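Local structure of protein argonaute (Aquifex aeolicus, 1YVU) at residues E4-I12 with N602-E610; L146-L154 with Y616-S624. The protein cleaves target RNA as a DNA-guided endonuclease, using short single-stranded DNA guides and divalent metal cations to cut complementary strands at a defined position. One frame throughout, in Å; residues are numbered along the deposited sequence.

Interaction 1: E4-I12 with N602-E610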
loop_
_atom_site.group_PDB
_atom_site.type_symbol
_atom_site.label_atom_id
_atom_site.label_comp_id
_atom_site.label_asym_id
_atom_site.label_seq_id
_atom_site.Cartn_x
_atom_site.Cartn_y
_atom_site.Cartn_z
ATOM N N GLU A 4 9.379 -21.514 15.112
ATOM C CA GLU A 4 10.251 -20.303 15.073
ATOM C C GLU A 4 9.715 -19.394 13.965
ATOM O O GLU A 4 10.398 -19.166 12.958
ATOM C CB GLU A 4 11.708 -20.718 14.775
ATOM C CG GLU A 4 12.263 -21.870 15.661
ATOM C CD GLU A 4 13.644 -22.392 15.214
ATOM O OE1 GLU A 4 14.436 -21.597 14.644
ATOM O OE2 GLU A 4 13.935 -23.599 15.444
ATOM N N ALA A 5 8.468 -18.938 14.141
ATOM C CA ALA A 5 7.719 -18.048 13.212
ATOM C C ALA A 5 7.242 -18.592 11.846
ATOM O O ALA A 5 8.034 -18.721 10.897
ATOM C CB ALA A 5 8.431 -16.715 13.039
ATOM N N LEU A 6 5.932 -18.850 11.748
ATOM C CA LEU A 6 5.323 -19.399 10.540
ATOM C C LEU A 6 4.804 -18.345 9.577
ATOM O O LEU A 6 4.478 -17.244 9.996
ATOM C CB LEU A 6 4.167 -20.331 10.902
ATOM C CG LEU A 6 4.373 -21.508 11.833
ATOM C CD1 LEU A 6 3.122 -22.363 11.788
ATOM C CD2 LEU A 6 5.523 -22.307 11.383
ATOM N N LEU A 7 4.748 -18.705 8.286
ATOM C CA LEU A 7 4.255 -17.839 7.214
ATOM C C LEU A 7 3.340 -18.595 6.244
ATOM O O LEU A 7 3.532 -19.805 6.016
ATOM C CB LEU A 7 5.393 -17.275 6.363
ATOM C CG LEU A 7 6.451 -16.271 6.817
ATOM C CD1 LEU A 7 7.763 -17.005 6.997
ATOM C CD2 LEU A 7 6.655 -15.175 5.817
ATOM N N ASN A 8 2.512 -17.799 5.538
ATOM C CA ASN A 8 1.534 -18.178 4.492
ATOM C C ASN A 8 2.192 -18.826 3.297
ATOM O O ASN A 8 1.655 -18.722 2.178
ATOM C CB ASN A 8 0.945 -16.917 3.846
ATOM C CG ASN A 8 0.101 -16.124 4.744
ATOM O OD1 ASN A 8 -1.106 -16.326 4.811
ATOM N ND2 ASN A 8 0.707 -15.155 5.393
ATOM N N LEU A 9 3.401 -19.355 3.472
ATOM C CA LEU A 9 4.151 -19.949 2.360
ATOM C C LEU A 9 4.249 -21.442 2.440
ATOM O O LEU A 9 4.609 -21.966 3.469
ATOM C CB LEU A 9 5.543 -19.332 2.281
ATOM C CG LEU A 9 5.588 -17.802 2.189
ATOM C CD1 LEU A 9 6.914 -17.262 2.611
ATOM C CD2 LEU A 9 5.231 -17.371 0.817
ATOM N N TYR A 10 3.876 -22.125 1.365
ATOM C CA TYR A 10 3.905 -23.579 1.320
ATOM C C TYR A 10 4.536 -24.042 0.017
ATOM O O TYR A 10 4.090 -23.605 -1.055
ATOM C CB TYR A 10 2.478 -24.122 1.323
ATOM C CG TYR A 10 1.608 -23.645 2.441
ATOM C CD1 TYR A 10 0.847 -22.455 2.316
ATOM C CD2 TYR A 10 1.574 -24.345 3.657
ATOM C CE1 TYR A 10 0.080 -21.964 3.416
ATOM C CE2 TYR A 10 0.809 -23.884 4.747
ATOM C CZ TYR A 10 0.075 -22.686 4.629
ATOM O OH TYR A 10 -0.585 -22.196 5.733
ATOM N N ARG A 11 5.473 -25.006 0.099
ATOM C CA ARG A 11 6.155 -25.561 -1.082
ATOM C C ARG A 11 5.132 -26.176 -1.983
ATOM O O ARG A 11 4.323 -26.963 -1.541
ATOM C CB ARG A 11 7.202 -26.620 -0.736
ATOM C CG ARG A 11 8.438 -26.029 -0.124
ATOM C CD ARG A 11 9.646 -26.964 -0.072
ATOM N NE ARG A 11 10.839 -26.223 0.375
ATOM C CZ ARG A 11 11.927 -26.759 0.932
ATOM N NH1 ARG A 11 12.013 -28.071 1.124
ATOM N NH2 ARG A 11 12.927 -25.965 1.319
ATOM N N ILE A 12 5.059 -25.637 -3.189
ATOM C CA ILE A 12 4.144 -26.112 -4.204
ATOM C C ILE A 12 4.946 -26.842 -5.296
ATOM O O ILE A 12 6.090 -26.490 -5.603
ATOM C CB ILE A 12 3.209 -24.958 -4.737
ATOM C CG1 ILE A 12 2.185 -25.507 -5.714
ATOM C CG2 ILE A 12 3.996 -23.812 -5.369
ATOM C CD1 ILE A 12 1.090 -24.564 -5.992
ATOM N N ASN A 602 -0.279 -6.549 0.784
ATOM C CA ASN A 602 -0.465 -7.959 0.392
ATOM C C ASN A 602 0.708 -8.958 0.484
ATOM O O ASN A 602 0.847 -9.914 -0.312
ATOM C CB ASN A 602 -1.167 -8.038 -0.975
ATOM C CG ASN A 602 -2.377 -7.114 -1.070
ATOM O OD1 ASN A 602 -3.141 -6.965 -0.118
ATOM N ND2 ASN A 602 -2.527 -6.461 -2.210
ATOM N N ASN A 603 1.471 -8.793 1.552
ATOM C CA ASN A 603 2.646 -9.598 1.824
ATOM C C ASN A 603 2.346 -10.826 2.681
ATOM O O ASN A 603 1.239 -10.947 3.227
ATOM C CB ASN A 603 3.669 -8.702 2.531
ATOM C CG ASN A 603 4.150 -7.580 1.655
ATOM O OD1 ASN A 603 4.462 -7.765 0.470
ATOM N ND2 ASN A 603 4.203 -6.392 2.233
ATOM N N PRO A 604 3.275 -11.810 2.713
ATOM C CA PRO A 604 3.052 -13.003 3.535
ATOM C C PRO A 604 3.218 -12.601 4.992
ATOM O O PRO A 604 4.193 -11.930 5.347
ATOM C CB PRO A 604 4.170 -13.928 3.090
ATOM C CG PRO A 604 4.361 -13.571 1.676
ATOM C CD PRO A 604 4.346 -12.079 1.731
ATOM N N ARG A 605 2.220 -12.951 5.803
ATOM C CA ARG A 605 2.208 -12.617 7.218
ATOM C C ARG A 605 3.073 -13.544 8.069
ATOM O O ARG A 605 3.642 -14.495 7.538
ATOM C CB ARG A 605 0.760 -12.533 7.718
ATOM C CG ARG A 605 -0.042 -11.326 7.152
ATOM C CD ARG A 605 -1.223 -10.915 8.061
ATOM N NE ARG A 605 -2.422 -10.538 7.314
ATOM C CZ ARG A 605 -3.284 -11.406 6.777
ATOM N NH1 ARG A 605 -3.083 -12.712 6.917
ATOM N NH2 ARG A 605 -4.316 -10.979 6.057
ATOM N N PHE A 606 3.317 -13.136 9.320
ATOM C CA PHE A 606 4.090 -13.914 10.299
ATOM C C PHE A 606 3.128 -14.324 11.410
ATOM O O PHE A 606 2.408 -13.480 11.984
ATOM C CB PHE A 606 5.202 -13.102 10.947
ATOM C CG PHE A 606 6.399 -12.862 10.060
ATOM C CD1 PHE A 606 6.674 -11.576 9.585
ATOM C CD2 PHE A 606 7.325 -13.885 9.772
ATOM C CE1 PHE A 606 7.851 -11.305 8.837
ATOM C CE2 PHE A 606 8.519 -13.605 9.014
ATOM C CZ PHE A 606 8.768 -12.321 8.560
ATOM N N PHE A 607 3.106 -15.622 11.701
ATOM C CA PHE A 607 2.243 -16.172 12.732
ATOM C C PHE A 607 3.154 -16.814 13.764
ATOM O O PHE A 607 3.967 -17.674 13.427
ATOM C CB PHE A 607 1.279 -17.226 12.155
ATOM C CG PHE A 607 0.520 -16.773 10.922
ATOM C CD1 PHE A 607 0.898 -17.225 9.640
ATOM C CD2 PHE A 607 -0.568 -15.886 11.032
ATOM C CE1 PHE A 607 0.187 -16.794 8.468
ATOM C CE2 PHE A 607 -1.292 -15.440 9.874
ATOM C CZ PHE A 607 -0.921 -15.890 8.598
ATOM N N SER A 608 3.073 -16.302 14.991
ATOM C CA SER A 608 3.830 -16.777 16.149
ATOM C C SER A 608 3.380 -15.993 17.362
ATOM O O SER A 608 2.801 -14.906 17.227
ATOM C CB SER A 608 5.324 -16.592 15.969
ATOM O OG SER A 608 5.575 -15.309 15.462
ATOM N N ASN A 609 3.734 -16.519 18.536
ATOM C CA ASN A 609 3.367 -15.955 19.831
ATOM C C ASN A 609 4.463 -15.140 20.506
ATOM O O ASN A 609 4.287 -14.612 21.614
ATOM C CB ASN A 609 2.894 -17.097 20.722
ATOM C CG ASN A 609 1.765 -17.894 20.077
ATOM O OD1 ASN A 609 0.620 -17.439 20.034
ATOM N ND2 ASN A 609 2.100 -19.053 19.509
ATOM N N GLU A 610 5.539 -14.950 19.756
ATOM C CA GLU A 610 6.733 -14.221 20.146
ATOM C C GLU A 610 6.534 -12.760 20.602
ATOM O O GLU A 610 7.220 -12.303 21.528
ATOM C CB GLU A 610 7.702 -14.289 18.962
ATOM C CG GLU A 610 9.040 -13.586 19.120
ATOM C CD GLU A 610 9.943 -14.254 20.125
ATOM O OE1 GLU A 610 10.225 -15.470 19.961
ATOM O OE2 GLU A 610 10.353 -13.552 21.078
#
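Leu7 lies against Pro604 and Phe606, over the carbonyl oxygen of Arg605. Leu7 CD2 reaches Pro604 CB at 3.9 Å, while Leu7 CG stands 3.9 Å from Phe606 CD2. With CG anti to the carbonyl carbon in both residues (chi1 -68° in Leu7, -75° in Phe606), the two side chains run alongside each other and point the same way. Leu9 extends this apolar patch, its CD2 lying 4.0 Å from Pro604 CG. Past the other end of the patch, the small Ala5 is matched by Ser608, Ala5 CB lying 4.0 Å from Ser608 OG. The opposite side of the short antiparallel pairing carries Leu6 and Phe607, with Leu6 CB 4.4 Å from Phe607 CB. The Phe607 ring lies along the chain from Leu6 to Asn8, its CD1 3.6 Å from Leu6 O, and the Asn8 side chain crosses that of Phe607 at about a right angle. Leu6 N donates to Phe607 O at 2.8 Å, and Phe607 N to Leu6 O at 2.7 Å (166°). Helix 280-299 covers this side, Leu284 touching Phe607 and Ile287 touching Asn8. Arg605 sends its guanidinium out of the contact to a salt bridge with Asp158. The interface is buried and its two segments share no salt bridge, so the reciprocal Leu6-Phe607 bonds and the apolar fit carry most of the contact between them.

Interaction 2: L146-L154 with Y616-S624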
loop_
_atom_site.group_PDB
_atom_site.type_symbol
_atom_site.label_atom_id
_atom_site.label_comp_id
_atom_site.label_asym_id
_atom_site.label_seq_id
_atom_site.Cartn_x
_atom_site.Cartn_y
_atom_site.Cartn_z
ATOM N N LEU A 146 5.405 -17.587 -5.374
ATOM C CA LEU A 146 6.716 -16.969 -5.142
ATOM C C LEU A 146 7.804 -18.031 -5.226
ATOM O O LEU A 146 7.501 -19.203 -5.411
ATOM C CB LEU A 146 6.771 -16.264 -3.777
ATOM C CG LEU A 146 5.679 -15.280 -3.331
ATOM C CD1 LEU A 146 6.251 -14.429 -2.244
ATOM C CD2 LEU A 146 5.159 -14.392 -4.478
ATOM N N LYS A 147 9.057 -17.619 -5.081
ATOM C CA LYS A 147 10.196 -18.519 -5.203
ATOM C C LYS A 147 11.073 -18.268 -4.023
ATOM O O LYS A 147 11.475 -17.119 -3.801
ATOM C CB LYS A 147 10.996 -18.152 -6.447
ATOM C CG LYS A 147 11.988 -19.169 -6.949
ATOM C CD LYS A 147 12.676 -18.648 -8.198
ATOM C CE LYS A 147 13.894 -19.481 -8.550
ATOM N NZ LYS A 147 14.684 -18.824 -9.623
ATOM N N SER A 148 11.459 -19.340 -3.337
ATOM C CA SER A 148 12.324 -19.233 -2.163
ATOM C C SER A 148 13.779 -18.882 -2.511
ATOM O O SER A 148 14.157 -18.750 -3.693
ATOM C CB SER A 148 12.280 -20.530 -1.340
ATOM O OG SER A 148 12.781 -21.648 -2.070
ATOM N N GLU A 149 14.581 -18.729 -1.461
ATOM C CA GLU A 149 16.003 -18.412 -1.569
ATOM C C GLU A 149 16.701 -19.589 -2.258
ATOM O O GLU A 149 17.394 -19.415 -3.272
ATOM C CB GLU A 149 16.578 -18.206 -0.155
ATOM C CG GLU A 149 17.998 -17.624 -0.110
ATOM C CD GLU A 149 18.632 -17.662 1.276
ATOM O OE1 GLU A 149 18.056 -18.249 2.220
ATOM O OE2 GLU A 149 19.731 -17.089 1.412
ATOM N N GLU A 150 16.352 -20.784 -1.776
ATOM C CA GLU A 150 16.896 -22.053 -2.234
ATOM C C GLU A 150 16.480 -22.430 -3.656
ATOM O O GLU A 150 17.254 -23.083 -4.371
ATOM C CB GLU A 150 16.515 -23.147 -1.241
ATOM C CG GLU A 150 16.573 -22.701 0.217
ATOM C CD GLU A 150 16.856 -23.845 1.167
ATOM O OE1 GLU A 150 16.032 -24.790 1.228
ATOM O OE2 GLU A 150 17.900 -23.799 1.860
ATOM N N GLY A 151 15.279 -22.003 -4.061
ATOM C CA GLY A 151 14.807 -22.278 -5.407
ATOM C C GLY A 151 13.459 -22.955 -5.607
ATOM O O GLY A 151 13.045 -23.139 -6.778
ATOM N N TYR A 152 12.781 -23.316 -4.505
ATOM C CA TYR A 152 11.466 -23.978 -4.552
ATOM C C TYR A 152 10.378 -22.923 -4.693
ATOM O O TYR A 152 10.533 -21.790 -4.211
ATOM C CB TYR A 152 11.197 -24.808 -3.283
ATOM C CG TYR A 152 12.326 -25.748 -2.906
ATOM C CD1 TYR A 152 12.334 -27.106 -3.327
ATOM C CD2 TYR A 152 13.459 -25.266 -2.213
ATOM C CE1 TYR A 152 13.487 -27.967 -3.074
ATOM C CE2 TYR A 152 14.603 -26.109 -1.957
ATOM C CZ TYR A 152 14.617 -27.446 -2.391
ATOM O OH TYR A 152 15.761 -28.205 -2.172
ATOM N N PHE A 153 9.301 -23.282 -5.394
ATOM C CA PHE A 153 8.165 -22.377 -5.565
ATOM C C PHE A 153 7.269 -22.449 -4.338
ATOM O O PHE A 153 7.066 -23.524 -3.764
ATOM C CB PHE A 153 7.368 -22.710 -6.824
ATOM C CG PHE A 153 8.113 -22.435 -8.114
ATOM C CD1 PHE A 153 7.787 -23.139 -9.291
ATOM C CD2 PHE A 153 9.135 -21.462 -8.172
ATOM C CE1 PHE A 153 8.463 -22.881 -10.501
ATOM C CE2 PHE A 153 9.812 -21.201 -9.376
ATOM C CZ PHE A 153 9.474 -21.914 -10.543
ATOM N N LEU A 154 6.840 -21.291 -3.856
ATOM C CA LEU A 154 5.984 -21.246 -2.676
ATOM C C LEU A 154 4.600 -20.729 -3.014
ATOM O O LEU A 154 4.456 -19.766 -3.778
ATOM C CB LEU A 154 6.589 -20.336 -1.608
ATOM C CG LEU A 154 8.041 -20.618 -1.243
ATOM C CD1 LEU A 154 8.614 -19.573 -0.332
ATOM C CD2 LEU A 154 8.131 -22.025 -0.650
ATOM N N TYR A 616 12.405 -10.080 12.181
ATOM C CA TYR A 616 12.111 -11.376 11.610
ATOM C C TYR A 616 12.051 -11.369 10.102
ATOM O O TYR A 616 11.483 -10.441 9.511
ATOM C CB TYR A 616 10.824 -11.910 12.189
ATOM C CG TYR A 616 11.009 -12.562 13.530
ATOM C CD1 TYR A 616 11.906 -12.031 14.511
ATOM C CD2 TYR A 616 10.289 -13.717 13.843
ATOM C CE1 TYR A 616 12.068 -12.652 15.785
ATOM C CE2 TYR A 616 10.431 -14.355 15.104
ATOM C CZ TYR A 616 11.318 -13.828 16.071
ATOM O OH TYR A 616 11.434 -14.520 17.266
ATOM N N PHE A 617 12.601 -12.428 9.491
ATOM C CA PHE A 617 12.661 -12.540 8.034
ATOM C C PHE A 617 12.603 -13.891 7.326
ATOM O O PHE A 617 13.030 -14.910 7.852
ATOM C CB PHE A 617 13.889 -11.771 7.520
ATOM C CG PHE A 617 15.240 -12.434 7.807
ATOM C CD1 PHE A 617 16.022 -12.928 6.744
ATOM C CD2 PHE A 617 15.765 -12.483 9.116
ATOM C CE1 PHE A 617 17.309 -13.462 6.963
ATOM C CE2 PHE A 617 17.061 -13.015 9.365
ATOM C CZ PHE A 617 17.837 -13.508 8.278
ATOM N N TYR A 618 12.112 -13.860 6.092
ATOM C CA TYR A 618 12.066 -15.035 5.221
ATOM C C TYR A 618 12.705 -14.448 3.978
ATOM O O TYR A 618 12.344 -13.346 3.573
ATOM C CB TYR A 618 10.628 -15.538 4.909
ATOM C CG TYR A 618 10.633 -16.855 4.125
ATOM C CD1 TYR A 618 10.670 -18.090 4.803
ATOM C CD2 TYR A 618 10.794 -16.875 2.721
ATOM C CE1 TYR A 618 10.891 -19.315 4.117
ATOM C CE2 TYR A 618 11.027 -18.096 2.017
ATOM C CZ TYR A 618 11.075 -19.311 2.724
ATOM O OH TYR A 618 11.309 -20.495 2.050
ATOM N N LYS A 619 13.647 -15.171 3.379
ATOM C CA LYS A 619 14.315 -14.661 2.184
ATOM C C LYS A 619 13.879 -15.376 0.893
ATOM O O LYS A 619 13.698 -16.598 0.866
ATOM C CB LYS A 619 15.838 -14.690 2.385
ATOM C CG LYS A 619 16.654 -13.894 1.365
ATOM C CD LYS A 619 18.146 -13.893 1.724
ATOM C CE LYS A 619 18.941 -13.163 0.658
ATOM N NZ LYS A 619 20.067 -13.940 -0.008
ATOM N N LEU A 620 13.621 -14.568 -0.140
ATOM C CA LEU A 620 13.209 -15.039 -1.462
ATOM C C LEU A 620 14.355 -15.008 -2.493
ATOM O O LEU A 620 15.516 -14.744 -2.139
ATOM C CB LEU A 620 11.992 -14.256 -1.950
ATOM C CG LEU A 620 10.795 -14.395 -1.015
ATOM C CD1 LEU A 620 9.742 -13.352 -1.308
ATOM C CD2 LEU A 620 10.240 -15.812 -1.125
ATOM N N SER A 621 14.019 -15.276 -3.757
ATOM C CA SER A 621 14.990 -15.369 -4.848
ATOM C C SER A 621 15.815 -14.158 -5.247
ATOM O O SER A 621 16.975 -14.047 -4.836
ATOM C CB SER A 621 14.341 -15.989 -6.091
ATOM O OG SER A 621 13.148 -15.311 -6.462
ATOM N N GLU A 622 15.218 -13.270 -6.044
ATOM C CA GLU A 622 15.869 -12.062 -6.570
ATOM C C GLU A 622 16.082 -10.973 -5.495
ATOM O O GLU A 622 15.659 -9.811 -5.652
ATOM C CB GLU A 622 15.038 -11.525 -7.754
ATOM C CG GLU A 622 14.717 -12.545 -8.870
ATOM C CD GLU A 622 13.430 -12.214 -9.629
ATOM O OE1 GLU A 622 12.938 -11.056 -9.543
ATOM O OE2 GLU A 622 12.903 -13.132 -10.307
ATOM N N ASP A 623 16.773 -11.373 -4.423
ATOM C CA ASP A 623 17.088 -10.554 -3.249
ATOM C C ASP A 623 15.915 -9.760 -2.684
ATOM O O ASP A 623 15.951 -8.534 -2.559
ATOM C CB ASP A 623 18.340 -9.692 -3.463
ATOM C CG ASP A 623 19.584 -10.283 -2.780
ATOM O OD1 ASP A 623 19.475 -11.375 -2.167
ATOM O OD2 ASP A 623 20.669 -9.662 -2.826
ATOM N N SER A 624 14.813 -10.479 -2.517
ATOM C CA SER A 624 13.611 -9.939 -1.930
ATOM C C SER A 624 13.498 -10.647 -0.576
ATOM O O SER A 624 13.958 -11.790 -0.435
ATOM C CB SER A 624 12.384 -10.115 -2.839
ATOM O OG SER A 624 12.346 -11.371 -3.491
HETATM O O HOH W 1 10.321 -14.978 -5.320
#
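Ser148 and Leu620 bridge two beta-hairpin turns, one from linker L1 and one from the PIWI box, their CA atoms 4.3 Å apart. The backbone evidence for the hairpins is antiparallel bonding within each: Leu146 and Leu154 exchange bonds both ways, while Leu620 N donates to Ser624 O and strand 616-619 pairs antiparallel with 624-627, Tyr618 bonding to Ile626. In the L1 turn, Ser148 OG accepts from Gly151 N, an ST motif, and also from Tyr152 N. One direct backbone bond joins the turns, Ser621 N to Lys147 O at 3.1 Å (138°). The apolar contacts lie to one side. Leu620 spreads its methyls, CD1 meeting Leu146 CD1 at 3.8 Å and CD2 facing Leu154 CD1. Leu154 CD1 also approaches Tyr618 CE2 at 3.7 Å, and Ser148 CB sits at the edge of the Tyr618 ring, near its plane. The charged contacts lie on the more exposed side, at Glu149, where Lys619 NZ makes weak salt bridges to Glu149 OE2 (3.5 Å) and Asp623 OD1, while Glu149 OE1 has a stronger partner in Lys313 and Asp623 OD2 pairs with Lys645. Lys619 bends only at its last torsion to bring the ammonium between the two acids. A water completes the join, accepting from Lys147 N at 2.9 Å and lying 3.1 Å from Ser621 OG.

The centres of interactions 1 and 2 lie about 13 Å apart, on the same side of the chain's centre. Their segments alternate along the sequence, 4-12, 146-154, 602-610 and 616-624, so each contact pairs an early segment with one from the PIWI domain. Strands 9-14 and 153-165 are neighbours in an antiparallel sheet, where Ile12 N probably bonds to Phe153 O (3.0 Å). On the PIWI side, strands 606-607 and 616-619 follow each other in the chain, and Phe606 packs against the Tyr616 backbone. The N-terminal domain and linker L1, both of the PAZ lobe, thus meet the PIWI lobe over adjoining surfaces, away from the catalytic site.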